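Local coordinates for protein adenosyl-chloride synthase (Thermotoga maritima, PDB 2ZBV) that binds adenosine between two subunits and is probably an S-adenosyl-L-methionine-dependent adenosyl-chloride synthase or hydrolase, at residues A[2-7]-A[29-34]; A[62-67]-A[131-136]. All blocks are in the same frame, centred on the assembly; numbering follows the deposited sequence.

Overall arrangement
Both contacts are buried in the N-terminal domain and serve the same mixed sheet, in which strands 31-33, 2-6 and 62-66 run parallel side by side. Contact 1 joins the outermost strand 31-33 to strand 2-6 by backbone hydrogen bonds, and its edge is partly exposed at Glu30, Ile31 and Asp33. Contact 2, wholly core, sets helix 127-140 against strand 62-66 through apolar side chains alone. Probable hydrogen bonds from Leu64 N to Gly3 O (2.8 Å) and from Val66 N to Leu5 O (2.9 Å) stitch the two together. Both reach the adenosine at the C-terminal ends of their strands: Asp7 of contact 1 accepts from the ribose hydroxyls, whereas Val66 and Val67 of contact 2 line the pocket.

Contact 1: A[2-7]-A[29-34]; sequences IGFLTD and AEIIDI. With ADN (adenosine), chain D.
Phe4 and Asp33 stand side by side on one face of a parallel strand pair, the two strands of a beta-alpha-beta unit whose connecting helix is 14-25. Their side chains point the same way, with the ring and carboxylate planes 46° apart and Asp33 OD2 3.6 Å from Phe4 CD2. The carboxylate has stronger partners elsewhere: OD2 is hydrogen-bonded to His36 and OD1 forms a salt bridge with Lys19. On the same face, Ile31 sets its CG2 branch 4.0 Å from Phe4 CD2, alongside the ring. Phe4 takes its CG anti to the backbone N (chi1 -157°), which carries the ring away from strand 31-33, and Ala18 of helix 14-25 packs on it. On the other face, Ile34, its chain extended, reaches with CD1 to 4.0 Å from Gly3 C, where a side chain at Gly3 would be crowded, while its CG2 meets Leu5 CD1. Four backbone bonds tie the pair, among them Ile32 N to Ile2 O, nearly straight at 2.8 Å, and Ile34 N to Phe4 O. Past the end of strand 2-6, Asp7 binds the adenosine ribose with both carboxylate oxygens: OD1 accepts from O3' at 2.8 Å and OD2 from O2' at 2.8 Å.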
loop_
_atom_site.group_PDB
_atom_site.type_symbol
_atom_site.label_atom_id
_atom_site.label_comp_id
_atom_site.label_asym_id
_atom_site.label_seq_id
_atom_site.Cartn_x
_atom_site.Cartn_y
_atom_site.Cartn_z
ATOM N N ILE A 2 -6.055 14.974 6.934
ATOM C CA ILE A 2 -6.490 14.887 5.547
ATOM C C ILE A 2 -6.751 13.421 5.170
ATOM O O ILE A 2 -5.869 12.582 5.326
ATOM C CB ILE A 2 -5.405 15.469 4.595
ATOM C CG1 ILE A 2 -5.379 16.995 4.706
ATOM C CG2 ILE A 2 -5.678 15.059 3.158
ATOM C CD1 ILE A 2 -4.216 17.635 3.951
ATOM N N GLY A 3 -7.964 13.123 4.695
ATOM C CA GLY A 3 -8.312 11.768 4.273
ATOM C C GLY A 3 -8.075 11.724 2.772
ATOM O O GLY A 3 -8.690 12.488 2.036
ATOM N N PHE A 4 -7.223 10.810 2.316
ATOM C CA PHE A 4 -6.819 10.729 0.906
ATOM C C PHE A 4 -7.420 9.526 0.163
ATOM O O PHE A 4 -7.194 8.374 0.546
ATOM C CB PHE A 4 -5.280 10.681 0.899
ATOM C CG PHE A 4 -4.621 11.127 -0.391
ATOM C CD1 PHE A 4 -5.358 11.635 -1.460
ATOM C CD2 PHE A 4 -3.231 11.017 -0.523
ATOM C CE1 PHE A 4 -4.719 12.030 -2.651
ATOM C CE2 PHE A 4 -2.578 11.405 -1.705
ATOM C CZ PHE A 4 -3.332 11.912 -2.772
ATOM N N LEU A 5 -8.172 9.799 -0.906
ATOM C CA LEU A 5 -8.827 8.750 -1.704
ATOM C C LEU A 5 -8.638 8.988 -3.218
ATOM O O LEU A 5 -8.960 10.064 -3.721
ATOM C CB LEU A 5 -10.322 8.725 -1.356
ATOM C CG LEU A 5 -11.323 7.811 -2.077
ATOM C CD1 LEU A 5 -10.886 6.363 -1.986
ATOM C CD2 LEU A 5 -12.701 7.970 -1.420
ATOM N N THR A 6 -8.117 7.989 -3.935
ATOM C CA THR A 6 -7.896 8.104 -5.386
ATOM C C THR A 6 -7.954 6.741 -6.091
ATOM O O THR A 6 -8.136 5.702 -5.456
ATOM C CB THR A 6 -6.492 8.677 -5.733
ATOM O OG1 THR A 6 -5.511 7.640 -5.590
ATOM C CG2 THR A 6 -6.113 9.858 -4.816
ATOM N N ASP A 7 -7.771 6.772 -7.411
ATOM C CA ASP A 7 -7.736 5.571 -8.238
ATOM C C ASP A 7 -6.339 5.506 -8.864
ATOM O O ASP A 7 -6.140 4.860 -9.887
ATOM C CB ASP A 7 -8.812 5.644 -9.341
ATOM C CG ASP A 7 -8.599 6.818 -10.308
ATOM O OD1 ASP A 7 -7.913 7.791 -9.931
ATOM O OD2 ASP A 7 -9.133 6.779 -11.438
ATOM N N ALA A 29 1.122 18.423 8.312
ATOM C CA ALA A 29 -0.115 17.820 7.821
ATOM C C ALA A 29 -0.160 16.321 8.104
ATOM O O ALA A 29 0.833 15.616 7.918
ATOM C CB ALA A 29 -0.259 18.063 6.319
ATOM N N GLU A 30 -1.316 15.850 8.559
ATOM C CA GLU A 30 -1.515 14.437 8.848
ATOM C C GLU A 30 -2.338 13.847 7.706
ATOM O O GLU A 30 -3.522 14.145 7.564
ATOM C CB GLU A 30 -2.272 14.250 10.168
ATOM C CG GLU A 30 -2.482 12.791 10.542
ATOM C CD GLU A 30 -1.173 12.077 10.831
ATOM O OE1 GLU A 30 -0.498 12.458 11.813
ATOM O OE2 GLU A 30 -0.818 11.143 10.079
ATOM N N ILE A 31 -1.705 13.005 6.902
ATOM C CA ILE A 31 -2.371 12.396 5.759
ATOM C C ILE A 31 -2.714 10.935 6.017
ATOM O O ILE A 31 -1.838 10.118 6.277
ATOM C CB ILE A 31 -1.474 12.472 4.505
ATOM C CG1 ILE A 31 -1.025 13.921 4.276
ATOM C CG2 ILE A 31 -2.230 11.956 3.285
ATOM C CD1 ILE A 31 0.017 14.079 3.170
ATOM N N ILE A 32 -3.996 10.613 5.960
ATOM C CA ILE A 32 -4.416 9.233 6.161
ATOM C C ILE A 32 -5.012 8.750 4.859
ATOM O O ILE A 32 -5.964 9.322 4.361
ATOM C CB ILE A 32 -5.472 9.096 7.267
ATOM C CG1 ILE A 32 -4.891 9.604 8.595
ATOM C CG2 ILE A 32 -5.916 7.626 7.369
ATOM C CD1 ILE A 32 -5.772 9.345 9.808
ATOM N N ASP A 33 -4.419 7.706 4.301
ATOM C CA ASP A 33 -4.904 7.140 3.054
ATOM C C ASP A 33 -6.155 6.316 3.327
ATOM O O ASP A 33 -6.164 5.448 4.195
ATOM C CB ASP A 33 -3.833 6.245 2.431
ATOM C CG ASP A 33 -2.586 7.017 2.023
ATOM O OD1 ASP A 33 -1.478 6.459 2.157
ATOM O OD2 ASP A 33 -2.709 8.172 1.556
ATOM N N ILE A 34 -7.220 6.619 2.605
ATOM C CA ILE A 34 -8.457 5.872 2.730
ATOM C C ILE A 34 -8.202 4.663 1.830
ATOM O O ILE A 34 -8.346 3.515 2.255
ATOM C CB ILE A 34 -9.650 6.735 2.258
ATOM C CG1 ILE A 34 -9.859 7.874 3.275
ATOM C CG2 ILE A 34 -10.919 5.884 2.129
ATOM C CD1 ILE A 34 -10.914 8.891 2.885
HETATM O "O5'" ADN D . -5.172 13.425 -12.785
HETATM C "C5'" ADN D . -5.433 12.171 -12.145
HETATM C "C4'" ADN D . -6.622 11.494 -12.823
HETATM O "O4'" ADN D . -6.359 11.194 -14.227
HETATM C "C3'" ADN D . -6.997 10.141 -12.173
HETATM O "O3'" ADN D . -7.957 10.326 -11.134
HETATM C "C2'" ADN D . -7.522 9.315 -13.368
HETATM O "O2'" ADN D . -8.889 8.942 -13.192
HETATM C "C1'" ADN D . -7.337 10.200 -14.598
HETATM N N9 ADN D . -6.853 9.393 -15.731
HETATM C C8 ADN D . -5.616 8.791 -15.833
HETATM N N7 ADN D . -5.515 8.150 -16.957
HETATM C C5 ADN D . -6.664 8.290 -17.653
HETATM C C6 ADN D . -7.136 7.826 -18.913
HETATM N N6 ADN D . -6.329 7.038 -19.724
HETATM N N1 ADN D . -8.384 8.172 -19.299
HETATM C C2 ADN D . -9.183 8.938 -18.529
HETATM N N3 ADN D . -8.777 9.393 -17.340
HETATM C C4 ADN D . -7.544 9.097 -16.871
#

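Contact 2: A[62-67]-A[131-136]; sequences VFLVVV and IFAPVA. With ADN (adenosine), chain D.
The ring of Phe132 meets Val66 obliquely, CD2 lying 3.9 Å from Val66 CG2, while Val89 and Pro91 of the neighbouring strand 87-91 also pack against this phenylalanine. The arrangement is the helix-on-sheet layer of an alpha/beta domain: helix 127-140 lies antiparallel to strand 62-66, the short axes 177° apart and 8.6 Å from each other. Alternate strand residues Val62, Leu64 and Val66 face the helix, whereas Phe63 and Val65 point to the opposite side of the sheet. In the middle, Leu64 divides its two methyls between the consecutive residues Phe132 and Ala133. Leu64 CD1 comes 3.5 Å from Phe132 CB and Leu64 CD2 4.0 Å from Ala133 CB; CG stands anti to the backbone N (chi1 175°), which carries both terminal methyls to the helix. An alanine in place of Leu64 is likely to strip Phe132 and Ala133 of this apolar cover and open a gap between strand and helix. Ala136, one turn on, brings its CB to 3.9 Å from Val62 CG1 at the start of the strand. At the far end the strand reaches the adenosine pocket, with Val66 O 3.3 Å from the ribose O3' and the other branch of Val66, CG1, 4.0 Å from that same O3'.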
loop_
_atom_site.group_PDB
_atom_site.type_symbol
_atom_site.label_atom_id
_atom_site.label_comp_id
_atom_site.label_asym_id
_atom_site.label_seq_id
_atom_site.Cartn_x
_atom_site.Cartn_y
_atom_site.Cartn_z
ATOM N N VAL A 62 -10.516 17.236 6.243
ATOM C CA VAL A 62 -10.513 17.663 4.849
ATOM C C VAL A 62 -10.221 16.414 4.013
ATOM O O VAL A 62 -9.212 15.752 4.218
ATOM C CB VAL A 62 -9.408 18.709 4.566
ATOM C CG1 VAL A 62 -9.341 18.989 3.071
ATOM C CG2 VAL A 62 -9.700 20.011 5.327
ATOM N N PHE A 63 -11.111 16.094 3.082
ATOM C CA PHE A 63 -10.938 14.924 2.233
ATOM C C PHE A 63 -10.440 15.295 0.838
ATOM O O PHE A 63 -11.018 16.148 0.165
ATOM C CB PHE A 63 -12.262 14.164 2.115
ATOM C CG PHE A 63 -12.714 13.524 3.403
ATOM C CD1 PHE A 63 -12.299 12.238 3.742
ATOM C CD2 PHE A 63 -13.557 14.209 4.278
ATOM C CE1 PHE A 63 -12.718 11.634 4.938
ATOM C CE2 PHE A 63 -13.984 13.616 5.481
ATOM C CZ PHE A 63 -13.557 12.322 5.805
ATOM N N LEU A 64 -9.356 14.658 0.419
ATOM C CA LEU A 64 -8.784 14.889 -0.905
ATOM C C LEU A 64 -9.240 13.698 -1.738
ATOM O O LEU A 64 -8.721 12.600 -1.580
ATOM C CB LEU A 64 -7.266 14.934 -0.806
ATOM C CG LEU A 64 -6.448 15.044 -2.098
ATOM C CD1 LEU A 64 -6.902 16.226 -2.944
ATOM C CD2 LEU A 64 -4.988 15.193 -1.696
ATOM N N VAL A 65 -10.227 13.920 -2.602
ATOM C CA VAL A 65 -10.796 12.843 -3.398
ATOM C C VAL A 65 -10.550 13.058 -4.882
ATOM O O VAL A 65 -11.157 13.931 -5.498
ATOM C CB VAL A 65 -12.315 12.741 -3.147
ATOM C CG1 VAL A 65 -12.877 11.472 -3.792
ATOM C CG2 VAL A 65 -12.585 12.768 -1.646
ATOM N N VAL A 66 -9.671 12.245 -5.454
ATOM C CA VAL A 66 -9.339 12.394 -6.856
ATOM C C VAL A 66 -9.453 11.145 -7.727
ATOM O O VAL A 66 -8.510 10.358 -7.851
ATOM C CB VAL A 66 -7.909 12.983 -7.025
ATOM C CG1 VAL A 66 -7.658 13.334 -8.488
ATOM C CG2 VAL A 66 -7.747 14.231 -6.160
ATOM N N VAL A 67 -10.636 10.980 -8.309
ATOM C CA VAL A 67 -10.955 9.918 -9.273
ATOM C C VAL A 67 -11.491 10.905 -10.299
ATOM O O VAL A 67 -12.656 11.313 -10.259
ATOM C CB VAL A 67 -12.054 8.982 -8.765
ATOM C CG1 VAL A 67 -12.343 7.908 -9.814
ATOM C CG2 VAL A 67 -11.609 8.336 -7.459
ATOM N N ILE A 131 -3.510 21.135 -8.244
ATOM C CA ILE A 131 -4.629 21.931 -7.756
ATOM C C ILE A 131 -5.326 21.379 -6.511
ATOM O O ILE A 131 -5.475 22.086 -5.514
ATOM C CB ILE A 131 -5.691 22.103 -8.862
ATOM C CG1 ILE A 131 -5.064 22.760 -10.100
ATOM C CG2 ILE A 131 -6.865 22.930 -8.329
ATOM C CD1 ILE A 131 -6.046 22.973 -11.264
ATOM N N PHE A 132 -5.757 20.121 -6.572
ATOM C CA PHE A 132 -6.470 19.510 -5.451
ATOM C C PHE A 132 -5.666 19.319 -4.177
ATOM O O PHE A 132 -6.105 19.729 -3.099
ATOM C CB PHE A 132 -7.071 18.164 -5.875
ATOM C CG PHE A 132 -8.137 18.284 -6.928
ATOM C CD1 PHE A 132 -9.252 19.092 -6.717
ATOM C CD2 PHE A 132 -8.031 17.583 -8.125
ATOM C CE1 PHE A 132 -10.245 19.204 -7.684
ATOM C CE2 PHE A 132 -9.020 17.685 -9.105
ATOM C CZ PHE A 132 -10.128 18.494 -8.886
ATOM N N ALA A 133 -4.496 18.693 -4.290
ATOM C CA ALA A 133 -3.676 18.446 -3.111
ATOM C C ALA A 133 -3.295 19.733 -2.384
ATOM O O ALA A 133 -3.511 19.854 -1.184
ATOM C CB ALA A 133 -2.417 17.650 -3.490
ATOM N N PRO A 134 -2.726 20.717 -3.101
ATOM C CA PRO A 134 -2.362 21.949 -2.393
ATOM C C PRO A 134 -3.559 22.661 -1.762
ATOM O O PRO A 134 -3.449 23.226 -0.670
ATOM C CB PRO A 134 -1.653 22.776 -3.473
ATOM C CG PRO A 134 -2.218 22.241 -4.771
ATOM C CD PRO A 134 -2.279 20.758 -4.504
ATOM N N VAL A 135 -4.702 22.630 -2.438
ATOM C CA VAL A 135 -5.897 23.257 -1.895
ATOM C C VAL A 135 -6.303 22.566 -0.591
ATOM O O VAL A 135 -6.605 23.231 0.410
ATOM C CB VAL A 135 -7.057 23.212 -2.911
ATOM C CG1 VAL A 135 -8.383 23.506 -2.222
ATOM C CG2 VAL A 135 -6.809 24.252 -4.005
ATOM N N ALA A 136 -6.292 21.233 -0.593
ATOM C CA ALA A 136 -6.635 20.482 0.611
ATOM C C ALA A 136 -5.629 20.828 1.705
ATOM O O ALA A 136 -5.996 20.985 2.868
ATOM C CB ALA A 136 -6.606 18.977 0.331
HETATM O "O5'" ADN D . -5.172 13.425 -12.785
HETATM C "C5'" ADN D . -5.433 12.171 -12.145
HETATM C "C4'" ADN D . -6.622 11.494 -12.823
HETATM O "O4'" ADN D . -6.359 11.194 -14.227
HETATM C "C3'" ADN D . -6.997 10.141 -12.173
HETATM O "O3'" ADN D . -7.957 10.326 -11.134
HETATM C "C2'" ADN D . -7.522 9.315 -13.368
HETATM O "O2'" ADN D . -8.889 8.942 -13.192
HETATM C "C1'" ADN D . -7.337 10.200 -14.598
HETATM N N9 ADN D . -6.853 9.393 -15.731
HETATM C C8 ADN D . -5.616 8.791 -15.833
HETATM N N7 ADN D . -5.515 8.150 -16.957
HETATM C C5 ADN D . -6.664 8.290 -17.653
HETATM C C6 ADN D . -7.136 7.826 -18.913
HETATM N N6 ADN D . -6.329 7.038 -19.724
HETATM N N1 ADN D . -8.384 8.172 -19.299
HETATM C C2 ADN D . -9.183 8.938 -18.529
HETATM N N3 ADN D . -8.777 9.393 -17.340
HETATM C C4 ADN D . -7.544 9.097 -16.871
#